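Local coordinates for protein arginase (Glaciozyma antarctica, PDB 5YNL) that probably hydrolyses L-arginine to L-ornithine and urea, as arginases do, in a cold-adapted yeast, at residues A[157-162]-A[214-219]; A[181-186]-A[242-247]; A[201-206]-A[221-226]. One frame throughout, in Å; residues are numbered along the deposited sequence.

Interaction 1: A[157-162]-A[214-219]; sequences LAMGTV and PEFSWI
M159 reaches from its helix toward F216 and I219, and its sulfur does the touching. SD lies 4.1 Å from F216 CE1 and 5.0 Å from the ring centroid, 46° off the ring normal: a Met-aromatic contact in which the sulfur comes obliquely at one corner of the ring. The chain is extended through chi2 (-171°) and bends at chi3, which swings CE to the side once SD has arrived. F216 has CG set anti to its own carbonyl carbon, an arrangement that puts the ring across the end of M159 at about a right angle.

The purely apolar part continues on I219, whose CD1 stands 3.9 Å from M159 SD; these two side chains also cross almost perpendicularly. I219 serves the loop internally as well, its CG1 resting 3.2 Å above the plane of the W218 ring, near the rim.

In the alpha/beta arginase fold, with its parallel sheet flanked by helices, this contact joins the first turn of helix 158-168 to the irregular connection between helix 198-202 and strand 228-233. W218 also meets the helix. Its CH2 lies 4.3 Å from G160 CA, the glycine at the indole edge, near the ring plane.

No hydrogen bond crosses; the polar bonds here are made within each segment or to neighbours. W218 NE1 bonds to S128 OG of helix 124-142, the same hydroxyl that meets E215 O, and the indole also rests on T131, K132 and A135 of that helix. S217 OG donates to P214 O at 3.1 Å, in the carbonyl plane, closing a bond within the loop just before W218. L157 O takes the amides of both G160 and T161, and M159 O pairs with S163 OG.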
ATOM      1  N   LEU A 157       0.481  -9.162   2.141  1.00 46.17           N
ATOM      2  CA  LEU A 157      -0.644  -9.129   1.205  1.00 43.89           C
ATOM      3  C   LEU A 157      -0.383  -8.152   0.049  1.00 41.00           C
ATOM      4  O   LEU A 157      -1.054  -8.231  -1.003  1.00 39.07           O
ATOM      5  CB  LEU A 157      -1.930  -8.734   1.920  1.00 44.29           C
ATOM      6  CG  LEU A 157      -2.751  -9.778   2.667  1.00 44.90           C
ATOM      7  CD1 LEU A 157      -1.935 -11.020   3.043  1.00 46.48           C
ATOM      8  CD2 LEU A 157      -3.357  -9.141   3.900  1.00 45.00           C
ATOM      9  N   ALA A 158       0.582  -7.242   0.244  1.00 45.87           N
ATOM     10  CA  ALA A 158       1.007  -6.356  -0.845  1.00 41.12           C
ATOM     11  C   ALA A 158       1.591  -7.108  -2.054  1.00 38.65           C
ATOM     12  O   ALA A 158       1.690  -6.550  -3.144  1.00 35.93           O
ATOM     13  CB  ALA A 158       1.952  -5.275  -0.368  1.00 40.08           C
ATOM     14  N   MET A 159       1.979  -8.359  -1.854  1.00 60.92           N
ATOM     15  CA  MET A 159       2.327  -9.213  -2.964  1.00 58.55           C
ATOM     16  C   MET A 159       1.151  -9.273  -3.928  1.00 56.71           C
ATOM     17  O   MET A 159       1.319  -9.134  -5.143  1.00 54.57           O
ATOM     18  CB  MET A 159       2.683 -10.614  -2.463  1.00 60.91           C
ATOM     19  CG  MET A 159       4.173 -10.805  -2.215  1.00 60.55           C
ATOM     20  SD  MET A 159       4.654 -12.513  -1.875  1.00 62.37           S
ATOM     21  CE  MET A 159       3.917 -12.730  -0.245  1.00 66.85           C
ATOM     22  N   GLY A 160      -0.049  -9.450  -3.386  1.00 49.29           N
ATOM     23  CA  GLY A 160      -1.230  -9.543  -4.224  1.00 47.48           C
ATOM     24  C   GLY A 160      -1.678  -8.199  -4.765  1.00 44.74           C
ATOM     25  O   GLY A 160      -1.851  -8.028  -5.982  1.00 44.65           O
ATOM     26  N   THR A 161      -1.860  -7.251  -3.852  1.00 51.85           N
ATOM     27  CA  THR A 161      -2.340  -5.915  -4.181  1.00 48.88           C
ATOM     28  C   THR A 161      -1.486  -5.240  -5.274  1.00 46.16           C
ATOM     29  O   THR A 161      -2.018  -4.614  -6.205  1.00 45.32           O
ATOM     30  CB  THR A 161      -2.406  -5.047  -2.888  1.00 50.15           C
ATOM     31  OG1 THR A 161      -3.296  -3.940  -3.057  1.00 47.12           O
ATOM     32  CG2 THR A 161      -1.074  -4.524  -2.554  1.00 50.45           C
ATOM     33  N   VAL A 162      -0.166  -5.393  -5.181  1.00 37.78           N
ATOM     34  CA  VAL A 162       0.743  -4.755  -6.126  1.00 36.83           C
ATOM     35  C   VAL A 162       0.751  -5.536  -7.458  1.00 39.16           C
ATOM     36  O   VAL A 162       0.877  -4.951  -8.535  1.00 39.37           O
ATOM     37  CB  VAL A 162       2.172  -4.632  -5.519  1.00 36.48           C
ATOM     38  CG1 VAL A 162       3.210  -4.264  -6.575  1.00 36.50           C
ATOM     39  CG2 VAL A 162       2.198  -3.629  -4.387  1.00 35.71           C
ATOM     40  N   PRO A 214       9.322 -21.612  -6.863  1.00 91.44           N
ATOM     41  CA  PRO A 214       8.590 -22.828  -6.501  1.00 93.90           C
ATOM     42  C   PRO A 214       7.093 -22.592  -6.678  1.00 92.45           C
ATOM     43  O   PRO A 214       6.658 -22.254  -7.780  1.00 92.17           O
ATOM     44  CB  PRO A 214       8.936 -23.001  -5.024  1.00 93.69           C
ATOM     45  CG  PRO A 214       9.070 -21.563  -4.517  1.00 89.56           C
ATOM     46  CD  PRO A 214       9.480 -20.704  -5.706  1.00 88.33           C
ATOM     47  N   GLU A 215       6.322 -22.738  -5.605  1.00120.92           N
ATOM     48  CA  GLU A 215       4.879 -22.514  -5.665  1.00119.72           C
ATOM     49  C   GLU A 215       4.484 -21.028  -5.663  1.00115.54           C
ATOM     50  O   GLU A 215       3.352 -20.681  -5.312  1.00114.07           O
ATOM     51  CB  GLU A 215       4.171 -23.259  -4.529  1.00122.81           C
ATOM     52  N   PHE A 216       5.415 -20.157  -6.047  1.00101.65           N
ATOM     53  CA  PHE A 216       5.094 -18.758  -6.321  1.00 98.17           C
ATOM     54  C   PHE A 216       5.322 -18.461  -7.807  1.00 98.83           C
ATOM     55  O   PHE A 216       6.202 -17.678  -8.184  1.00 97.74           O
ATOM     56  CB  PHE A 216       5.914 -17.813  -5.431  1.00 95.55           C
ATOM     57  CG  PHE A 216       5.333 -17.613  -4.049  1.00 93.89           C
ATOM     58  CD1 PHE A 216       4.339 -16.663  -3.832  1.00 91.08           C
ATOM     59  CD2 PHE A 216       5.791 -18.358  -2.968  1.00 95.41           C
ATOM     60  CE1 PHE A 216       3.808 -16.462  -2.565  1.00 89.78           C
ATOM     61  CE2 PHE A 216       5.264 -18.165  -1.696  1.00 94.19           C
ATOM     62  CZ  PHE A 216       4.270 -17.214  -1.496  1.00 91.36           C
ATOM     63  N   SER A 217       4.507 -19.096  -8.643  1.00 79.65           N
ATOM     64  CA  SER A 217       4.667 -19.037 -10.092  1.00 81.14           C
ATOM     65  C   SER A 217       3.854 -17.891 -10.689  1.00 78.87           C
ATOM     66  O   SER A 217       4.313 -17.198 -11.606  1.00 78.64           O
ATOM     67  CB  SER A 217       4.242 -20.368 -10.723  1.00 85.01           C
ATOM     68  OG  SER A 217       4.436 -21.447  -9.823  1.00 86.80           O
ATOM     69  N   TRP A 218       2.648 -17.697 -10.153  1.00 99.49           N
ATOM     70  CA  TRP A 218       1.747 -16.628 -10.582  1.00 97.42           C
ATOM     71  C   TRP A 218       2.362 -15.235 -10.437  1.00 94.26           C
ATOM     72  O   TRP A 218       1.880 -14.270 -11.033  1.00 92.94           O
ATOM     73  CB  TRP A 218       0.442 -16.691  -9.789  1.00 96.50           C
ATOM     74  CG  TRP A 218       0.648 -16.495  -8.328  1.00 94.44           C
ATOM     75  CD1 TRP A 218       0.995 -17.446  -7.415  1.00 95.80           C
ATOM     76  CD2 TRP A 218       0.531 -15.264  -7.599  1.00 90.90           C
ATOM     77  NE1 TRP A 218       1.095 -16.888  -6.162  1.00 93.39           N
ATOM     78  CE2 TRP A 218       0.816 -15.549  -6.249  1.00 90.32           C
ATOM     79  CE3 TRP A 218       0.208 -13.949  -7.957  1.00 88.39           C
ATOM     80  CZ2 TRP A 218       0.785 -14.566  -5.255  1.00 87.28           C
ATOM     81  CZ3 TRP A 218       0.181 -12.975  -6.968  1.00 85.31           C
ATOM     82  CH2 TRP A 218       0.467 -13.289  -5.636  1.00 84.77           C
ATOM     83  N   ILE A 219       3.423 -15.128  -9.646  1.00119.62           N
ATOM     84  CA  ILE A 219       4.079 -13.843  -9.454  1.00116.89           C
ATOM     85  C   ILE A 219       5.112 -13.556 -10.533  1.00118.12           C
ATOM     86  O   ILE A 219       6.121 -14.258 -10.656  1.00120.22           O
ATOM     87  CB  ILE A 219       4.745 -13.732  -8.073  1.00115.33           C
ATOM     88  CG1 ILE A 219       3.680 -13.708  -6.978  1.00113.76           C
ATOM     89  CG2 ILE A 219       5.604 -12.476  -7.999  1.00113.09           C
ATOM     90  CD1 ILE A 219       4.236 -13.554  -5.577  1.00112.36           C
TER

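Interaction 2: A[181-186]-A[242-247]; sequences ADINTP and KILKDN
I183 and I243 lie alongside each other, their side chains sliding past in opposite directions, with CG2 against CG2 at 3.8 Å. The branches of I183 divide the work. CG1 is anti to the backbone N (chi1 -151°), which carries CD1 outward to L244 CD2 at 3.7 Å, while CG2, held between N and the carbonyl carbon, faces both I243 and L244. L244 comes in at a slant and spreads its two methyls over A181 CB, 4.1 Å from each of CD1 and CD2.

The other branch of I243 turns off at about a right angle, and its CD1 ends over the loop backbone, 3.7 Å from I183 O and beside N184 OD1 and T185 N. I243 meets N184 at about a right angle, and N184 OD1 is buried here with no partner in the model. Cut back to alanine, I183 would lose both branches, which is likely to leave I243 CG2 without its partner, L244 CD2 with only A181 of the two loop residues it touches, and a gap between loop and helix.

The helix end is tied off separately: N247 ND2 donates to I243 O at 2.8 Å, nearly straight (174°) and in the plane of its own amide, and N247 N also reaches that carbonyl.

A181 and D182 close the DAHAD sequence that supplies manganese ligands in related arginases, and the loop continues directly from it. Helix 241-246 covers this loop after strand 173-177, while I183 also packs on V199 of helix 198-202 and shares Y230 of strand 228-233 with L244.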
ATOM      1  N   ALA A 181      11.024  -2.503   5.874  1.00 46.96           N
ATOM      2  CA  ALA A 181      11.270  -2.577   4.433  1.00 46.96           C
ATOM      3  C   ALA A 181      10.653  -3.825   3.792  1.00 49.54           C
ATOM      4  O   ALA A 181      10.399  -3.830   2.590  1.00 49.27           O
ATOM      5  CB  ALA A 181      12.772  -2.482   4.121  1.00 47.17           C
ATOM      6  N   ASP A 182      10.419  -4.871   4.589  1.00 50.05           N
ATOM      7  CA  ASP A 182       9.845  -6.129   4.085  1.00 54.29           C
ATOM      8  C   ASP A 182      10.496  -6.619   2.766  1.00 52.67           C
ATOM      9  O   ASP A 182       9.808  -7.090   1.851  1.00 53.86           O
ATOM     10  CB  ASP A 182       8.318  -5.994   3.910  1.00 57.45           C
ATOM     11  CG  ASP A 182       7.579  -5.787   5.226  1.00 60.21           C
ATOM     12  OD1 ASP A 182       8.127  -6.117   6.294  1.00 60.17           O
ATOM     13  OD2 ASP A 182       6.424  -5.310   5.190  1.00 62.19           O
ATOM     14  N   ILE A 183      11.817  -6.505   2.663  1.00 60.88           N
ATOM     15  CA  ILE A 183      12.474  -6.789   1.391  1.00 60.93           C
ATOM     16  C   ILE A 183      13.350  -8.042   1.401  1.00 64.08           C
ATOM     17  O   ILE A 183      14.044  -8.326   0.424  1.00 65.63           O
ATOM     18  CB  ILE A 183      13.263  -5.553   0.868  1.00 59.79           C
ATOM     19  CG1 ILE A 183      13.328  -5.548  -0.663  1.00 60.42           C
ATOM     20  CG2 ILE A 183      14.651  -5.478   1.480  1.00 61.19           C
ATOM     21  CD1 ILE A 183      13.736  -4.219  -1.225  1.00 59.20           C
ATOM     22  N   ASN A 184      13.296  -8.805   2.486  1.00 72.52           N
ATOM     23  CA  ASN A 184      14.100 -10.023   2.584  1.00 75.81           C
ATOM     24  C   ASN A 184      13.818 -11.063   1.511  1.00 77.54           C
ATOM     25  O   ASN A 184      12.664 -11.353   1.202  1.00 76.82           O
ATOM     26  CB  ASN A 184      13.948 -10.680   3.956  1.00 77.06           C
ATOM     27  CG  ASN A 184      15.170 -10.501   4.815  1.00 78.38           C
ATOM     28  OD1 ASN A 184      16.192  -9.994   4.355  1.00 78.61           O
ATOM     29  ND2 ASN A 184      15.085 -10.930   6.063  1.00 79.56           N
ATOM     30  N   THR A 185      14.885 -11.621   0.947  1.00 63.44           N
ATOM     31  CA  THR A 185      14.770 -12.829   0.136  1.00 66.03           C
ATOM     32  C   THR A 185      14.577 -13.991   1.107  1.00 68.11           C
ATOM     33  O   THR A 185      14.929 -13.878   2.285  1.00 68.20           O
ATOM     34  CB  THR A 185      16.041 -13.054  -0.710  1.00 68.54           C
ATOM     35  OG1 THR A 185      15.992 -14.338  -1.346  1.00 71.50           O
ATOM     36  CG2 THR A 185      17.287 -12.983   0.161  1.00 69.97           C
ATOM     37  N   PRO A 186      14.004 -15.108   0.635  1.00 96.94           N
ATOM     38  CA  PRO A 186      13.980 -16.316   1.473  1.00 99.68           C
ATOM     39  C   PRO A 186      15.389 -16.826   1.796  1.00102.73           C
ATOM     40  O   PRO A 186      15.542 -17.786   2.556  1.00105.36           O
ATOM     41  CB  PRO A 186      13.240 -17.327   0.599  1.00101.37           C
ATOM     42  CG  PRO A 186      12.349 -16.492  -0.255  1.00 98.49           C
ATOM     43  CD  PRO A 186      13.127 -15.232  -0.542  1.00 96.45           C
ATOM     44  N   LYS A 242      21.413  -3.914   3.313  1.00 75.15           N
ATOM     45  CA  LYS A 242      22.298  -4.170   2.173  1.00 74.57           C
ATOM     46  C   LYS A 242      21.512  -4.323   0.870  1.00 73.07           C
ATOM     47  O   LYS A 242      21.902  -3.776  -0.161  1.00 71.44           O
ATOM     48  CB  LYS A 242      23.168  -5.415   2.407  1.00 78.27           C
ATOM     49  N   ILE A 243      20.415  -5.075   0.921  1.00 74.13           N
ATOM     50  CA  ILE A 243      19.568  -5.297  -0.250  1.00 73.22           C
ATOM     51  C   ILE A 243      19.063  -3.958  -0.803  1.00 70.04           C
ATOM     52  O   ILE A 243      19.046  -3.734  -2.020  1.00 68.89           O
ATOM     53  CB  ILE A 243      18.367  -6.224   0.092  1.00 75.22           C
ATOM     54  CG1 ILE A 243      18.842  -7.646   0.431  1.00 78.79           C
ATOM     55  CG2 ILE A 243      17.378  -6.278  -1.059  1.00 74.33           C
ATOM     56  CD1 ILE A 243      17.708  -8.612   0.810  1.00 81.43           C
ATOM     57  N   LEU A 244      18.671  -3.069   0.108  1.00 62.98           N
ATOM     58  CA  LEU A 244      18.121  -1.763  -0.249  1.00 60.29           C
ATOM     59  C   LEU A 244      19.154  -0.920  -1.002  1.00 58.72           C
ATOM     60  O   LEU A 244      18.817  -0.236  -1.970  1.00 57.24           O
ATOM     61  CB  LEU A 244      17.635  -1.010   0.999  1.00 59.61           C
ATOM     62  CG  LEU A 244      16.447  -1.521   1.824  1.00 61.16           C
ATOM     63  CD1 LEU A 244      16.150  -0.561   2.952  1.00 60.16           C
ATOM     64  CD2 LEU A 244      15.208  -1.686   0.978  1.00 61.23           C
ATOM     65  N   LYS A 245      20.402  -0.964  -0.551  1.00 69.38           N
ATOM     66  CA  LYS A 245      21.456  -0.159  -1.166  1.00 68.50           C
ATOM     67  C   LYS A 245      21.990  -0.780  -2.458  1.00 69.41           C
ATOM     68  O   LYS A 245      22.390  -0.060  -3.377  1.00 68.55           O
ATOM     69  CB  LYS A 245      22.605   0.066  -0.174  1.00 73.09           C
ATOM     70  N   ASP A 246      22.009  -2.112  -2.522  1.00 64.27           N
ATOM     71  CA  ASP A 246      22.454  -2.816  -3.720  1.00 65.28           C
ATOM     72  C   ASP A 246      21.528  -2.522  -4.902  1.00 63.87           C
ATOM     73  O   ASP A 246      21.980  -2.416  -6.037  1.00 63.90           O
ATOM     74  CB  ASP A 246      22.514  -4.331  -3.472  1.00 67.84           C
ATOM     75  CG  ASP A 246      23.684  -4.751  -2.591  1.00 70.10           C
ATOM     76  OD1 ASP A 246      24.561  -3.910  -2.289  1.00 69.79           O
ATOM     77  OD2 ASP A 246      23.730  -5.941  -2.214  1.00 72.55           O
ATOM     78  N   ASN A 247      20.233  -2.387  -4.628  1.00 71.90           N
ATOM     79  CA  ASN A 247      19.259  -2.160  -5.694  1.00 71.11           C
ATOM     80  C   ASN A 247      18.878  -0.694  -5.839  1.00 69.13           C
ATOM     81  O   ASN A 247      17.962  -0.353  -6.587  1.00 68.69           O
ATOM     82  CB  ASN A 247      18.016  -3.023  -5.483  1.00 72.16           C
ATOM     83  CG  ASN A 247      18.327  -4.510  -5.550  1.00 74.42           C
ATOM     84  OD1 ASN A 247      18.222  -5.126  -6.609  1.00 75.15           O
ATOM     85  ND2 ASN A 247      18.721  -5.091  -4.416  1.00 75.79           N
TER

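Interaction 3: A[201-206]-A[221-226]; sequences FLLGLD and PCLKPE
L202 O is approached from one short run of backbone by P221 and L223 together: P221 CA stands 3.2 Å away in a CA-H...O contact, and L223 N donates a hydrogen bond to it, also at 3.2 Å. That bond is somewhat bent (148°), and its donor sits above the carbonyl plane. The proline ring also presses on G204, P221 CG lying 3.5 Å from G204 CA; a CB on this residue would collide with the ring.

G204 has positive phi and is the C-prime residue of a Schellman motif ending helix 198-202, with L205 N directed to S200 O and a weak G204 N to F201 O bond. The chain leaves the helix beside the connection to strand 228-233, with P221 against G204.

Side chains extend the contact beyond the carbonyl. L203 CD2 enters the curve of the loop, 3.3 Å from L223 O and close to P225 CA. L203 CA also makes a CA-H...O contact with L223 O (3.6 Å, 177°). The backbone sets L223 CB against L202 CB at 4.1 Å, while L223 CG, anti to its backbone N (chi1 -177°), carries the branch whose CD2 meets L203 CD2 at 3.9 Å. L202 CD2 touches C222 SG, and F166 of helix 158-168 lies against both C222 and L223.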
ATOM      1  N   PHE A 201       9.861 -10.517  -3.890  1.00 51.74           N
ATOM      2  CA  PHE A 201       9.206 -11.272  -4.964  1.00 53.48           C
ATOM      3  C   PHE A 201       8.792 -10.306  -6.079  1.00 52.31           C
ATOM      4  O   PHE A 201       8.947 -10.598  -7.258  1.00 54.19           O
ATOM      5  CB  PHE A 201       7.972 -12.020  -4.435  1.00 53.58           C
ATOM      6  CG  PHE A 201       8.291 -13.212  -3.556  1.00 55.67           C
ATOM      7  CD1 PHE A 201       8.688 -13.046  -2.230  1.00 54.86           C
ATOM      8  CD2 PHE A 201       8.146 -14.506  -4.048  1.00 58.70           C
ATOM      9  CE1 PHE A 201       8.969 -14.149  -1.420  1.00 57.13           C
ATOM     10  CE2 PHE A 201       8.429 -15.617  -3.243  1.00 60.92           C
ATOM     11  CZ  PHE A 201       8.840 -15.433  -1.929  1.00 60.17           C
ATOM     12  N   LEU A 202       8.243  -9.150  -5.696  1.00 49.13           N
ATOM     13  CA  LEU A 202       7.815  -8.160  -6.689  1.00 48.10           C
ATOM     14  C   LEU A 202       8.993  -7.619  -7.498  1.00 49.07           C
ATOM     15  O   LEU A 202       8.847  -7.291  -8.680  1.00 49.89           O
ATOM     16  CB  LEU A 202       7.063  -7.022  -6.018  1.00 44.96           C
ATOM     17  CG  LEU A 202       5.847  -7.495  -5.221  1.00 44.21           C
ATOM     18  CD1 LEU A 202       5.367  -6.391  -4.279  1.00 41.25           C
ATOM     19  CD2 LEU A 202       4.719  -7.979  -6.134  1.00 45.36           C
ATOM     20  N   LEU A 203      10.157  -7.530  -6.856  1.00 44.91           N
ATOM     21  CA  LEU A 203      11.357  -7.054  -7.534  1.00 46.16           C
ATOM     22  C   LEU A 203      11.939  -8.194  -8.362  1.00 49.64           C
ATOM     23  O   LEU A 203      12.674  -7.969  -9.322  1.00 51.40           O
ATOM     24  CB  LEU A 203      12.377  -6.516  -6.534  1.00 45.31           C
ATOM     25  CG  LEU A 203      11.930  -5.240  -5.806  1.00 42.06           C
ATOM     26  CD1 LEU A 203      12.708  -5.070  -4.518  1.00 41.42           C
ATOM     27  CD2 LEU A 203      12.119  -4.002  -6.707  1.00 41.54           C
ATOM     28  N   GLY A 204      11.577  -9.417  -7.993  1.00 72.23           N
ATOM     29  CA  GLY A 204      12.008 -10.586  -8.726  1.00 75.66           C
ATOM     30  C   GLY A 204      13.429 -10.994  -8.411  1.00 77.67           C
ATOM     31  O   GLY A 204      14.359 -10.659  -9.143  1.00 79.18           O
ATOM     32  N   LEU A 205      13.599 -11.717  -7.314  1.00 83.66           N
ATOM     33  CA  LEU A 205      14.862 -12.385  -7.040  1.00 86.29           C
ATOM     34  C   LEU A 205      14.583 -13.663  -6.265  1.00 87.70           C
ATOM     35  O   LEU A 205      15.509 -14.272  -5.713  1.00 89.72           O
ATOM     36  CB  LEU A 205      15.868 -11.464  -6.319  1.00 85.21           C
ATOM     37  CG  LEU A 205      15.534 -10.514  -5.158  1.00 81.87           C
ATOM     38  CD1 LEU A 205      14.727  -9.301  -5.597  1.00 78.98           C
ATOM     39  CD2 LEU A 205      14.846 -11.237  -4.017  1.00 81.35           C
ATOM     40  N   ASP A 206      13.297 -14.045  -6.254  1.00 76.27           N
ATOM     41  CA  ASP A 206      12.771 -15.214  -5.519  1.00 77.53           C
ATOM     42  C   ASP A 206      13.748 -16.383  -5.408  1.00 81.20           C
ATOM     43  O   ASP A 206      14.151 -16.969  -6.415  1.00 83.84           O
ATOM     44  CB  ASP A 206      11.438 -15.710  -6.113  1.00 77.69           C
ATOM     45  CG  ASP A 206      11.006 -14.935  -7.350  1.00 76.71           C
ATOM     46  OD1 ASP A 206      11.093 -13.680  -7.342  1.00 74.16           O
ATOM     47  OD2 ASP A 206      10.571 -15.596  -8.325  1.00 78.73           O
ATOM     48  N   PRO A 221       7.747 -10.540 -11.632  1.00 72.44           N
ATOM     49  CA  PRO A 221       8.388  -9.332 -11.110  1.00 70.08           C
ATOM     50  C   PRO A 221       7.835  -8.131 -11.856  1.00 68.87           C
ATOM     51  O   PRO A 221       8.224  -7.892 -13.001  1.00 70.74           O
ATOM     52  CB  PRO A 221       9.864  -9.532 -11.472  1.00 72.24           C
ATOM     53  CG  PRO A 221      10.030 -10.999 -11.635  1.00 75.15           C
ATOM     54  CD  PRO A 221       8.723 -11.508 -12.165  1.00 75.73           C
ATOM     55  N   CYS A 222       6.928  -7.389 -11.230  1.00 65.72           N
ATOM     56  CA  CYS A 222       6.263  -6.302 -11.930  1.00 64.79           C
ATOM     57  C   CYS A 222       6.760  -4.934 -11.467  1.00 62.52           C
ATOM     58  O   CYS A 222       6.266  -3.896 -11.922  1.00 61.61           O
ATOM     59  CB  CYS A 222       4.751  -6.421 -11.743  1.00 63.81           C
ATOM     60  SG  CYS A 222       4.196  -6.371 -10.012  1.00 60.80           S
ATOM     61  N   LEU A 223       7.745  -4.945 -10.568  1.00 70.86           N
ATOM     62  CA  LEU A 223       8.223  -3.724  -9.919  1.00 68.87           C
ATOM     63  C   LEU A 223       9.723  -3.500 -10.107  1.00 70.19           C
ATOM     64  O   LEU A 223      10.540  -4.256  -9.575  1.00 71.09           O
ATOM     65  CB  LEU A 223       7.915  -3.766  -8.420  1.00 66.78           C
ATOM     66  CG  LEU A 223       8.305  -2.499  -7.660  1.00 65.20           C
ATOM     67  CD1 LEU A 223       7.252  -1.417  -7.861  1.00 63.37           C
ATOM     68  CD2 LEU A 223       8.505  -2.777  -6.175  1.00 64.36           C
ATOM     69  N   LYS A 224      10.074  -2.458 -10.857  1.00 49.25           N
ATOM     70  CA  LYS A 224      11.460  -2.024 -10.985  1.00 50.45           C
ATOM     71  C   LYS A 224      11.872  -1.297  -9.699  1.00 48.01           C
ATOM     72  O   LYS A 224      11.061  -0.583  -9.106  1.00 45.68           O
ATOM     73  CB  LYS A 224      11.602  -1.092 -12.190  1.00 51.72           C
ATOM     74  CG  LYS A 224      11.540  -1.783 -13.568  1.00 54.98           C
ATOM     75  CD  LYS A 224      10.939  -0.846 -14.639  1.00 55.54           C
ATOM     76  CE  LYS A 224      11.192  -1.330 -16.080  1.00 59.39           C
ATOM     77  NZ  LYS A 224      12.551  -1.014 -16.637  1.00 61.97           N
ATOM     78  N   PRO A 225      13.130  -1.473  -9.261  1.00 49.95           N
ATOM     79  CA  PRO A 225      13.627  -0.865  -8.018  1.00 48.31           C
ATOM     80  C   PRO A 225      13.600   0.666  -7.996  1.00 47.28           C
ATOM     81  O   PRO A 225      13.714   1.258  -6.917  1.00 45.68           O
ATOM     82  CB  PRO A 225      15.084  -1.352  -7.948  1.00 50.34           C
ATOM     83  CG  PRO A 225      15.449  -1.713  -9.387  1.00 53.39           C
ATOM     84  CD  PRO A 225      14.165  -2.290  -9.921  1.00 53.03           C
ATOM     85  N   GLU A 226      13.467   1.301  -9.154  1.00 50.17           N
ATOM     86  CA  GLU A 226      13.389   2.756  -9.197  1.00 50.50           C
ATOM     87  C   GLU A 226      11.933   3.216  -9.162  1.00 50.79           C
ATOM     88  O   GLU A 226      11.650   4.417  -9.238  1.00 51.50           O
ATOM     89  CB  GLU A 226      14.050   3.282 -10.461  1.00 52.08           C
ATOM     90  CG  GLU A 226      13.287   2.895 -11.698  1.00 53.48           C
ATOM     91  CD  GLU A 226      14.030   1.896 -12.558  1.00 56.01           C
ATOM     92  OE1 GLU A 226      14.874   1.131 -12.022  1.00 56.25           O
ATOM     93  OE2 GLU A 226      13.770   1.887 -13.779  1.00 57.87           O
TER

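The six segments run along the chain as 157-162, 181-186, 201-206, 214-219, 221-226 and 242-247, so the segments of interaction 1 alternate with those of interactions 2 and 3, whereas interaction 3 falls wholly between the two halves of interaction 2. Interaction 3 sits in the middle, its centre about 11 Å from each of the other two centres, which are about 17 Å apart; interactions 1 and 2 do not touch. L202 meets V162 and F201 meets F216 on one side; on the other, L203 meets I183 and P225 touches N247, just after helix 241-246. Together they pack helix 158-168 and connections following strands 173-177 and 228-233 of the parallel sheet.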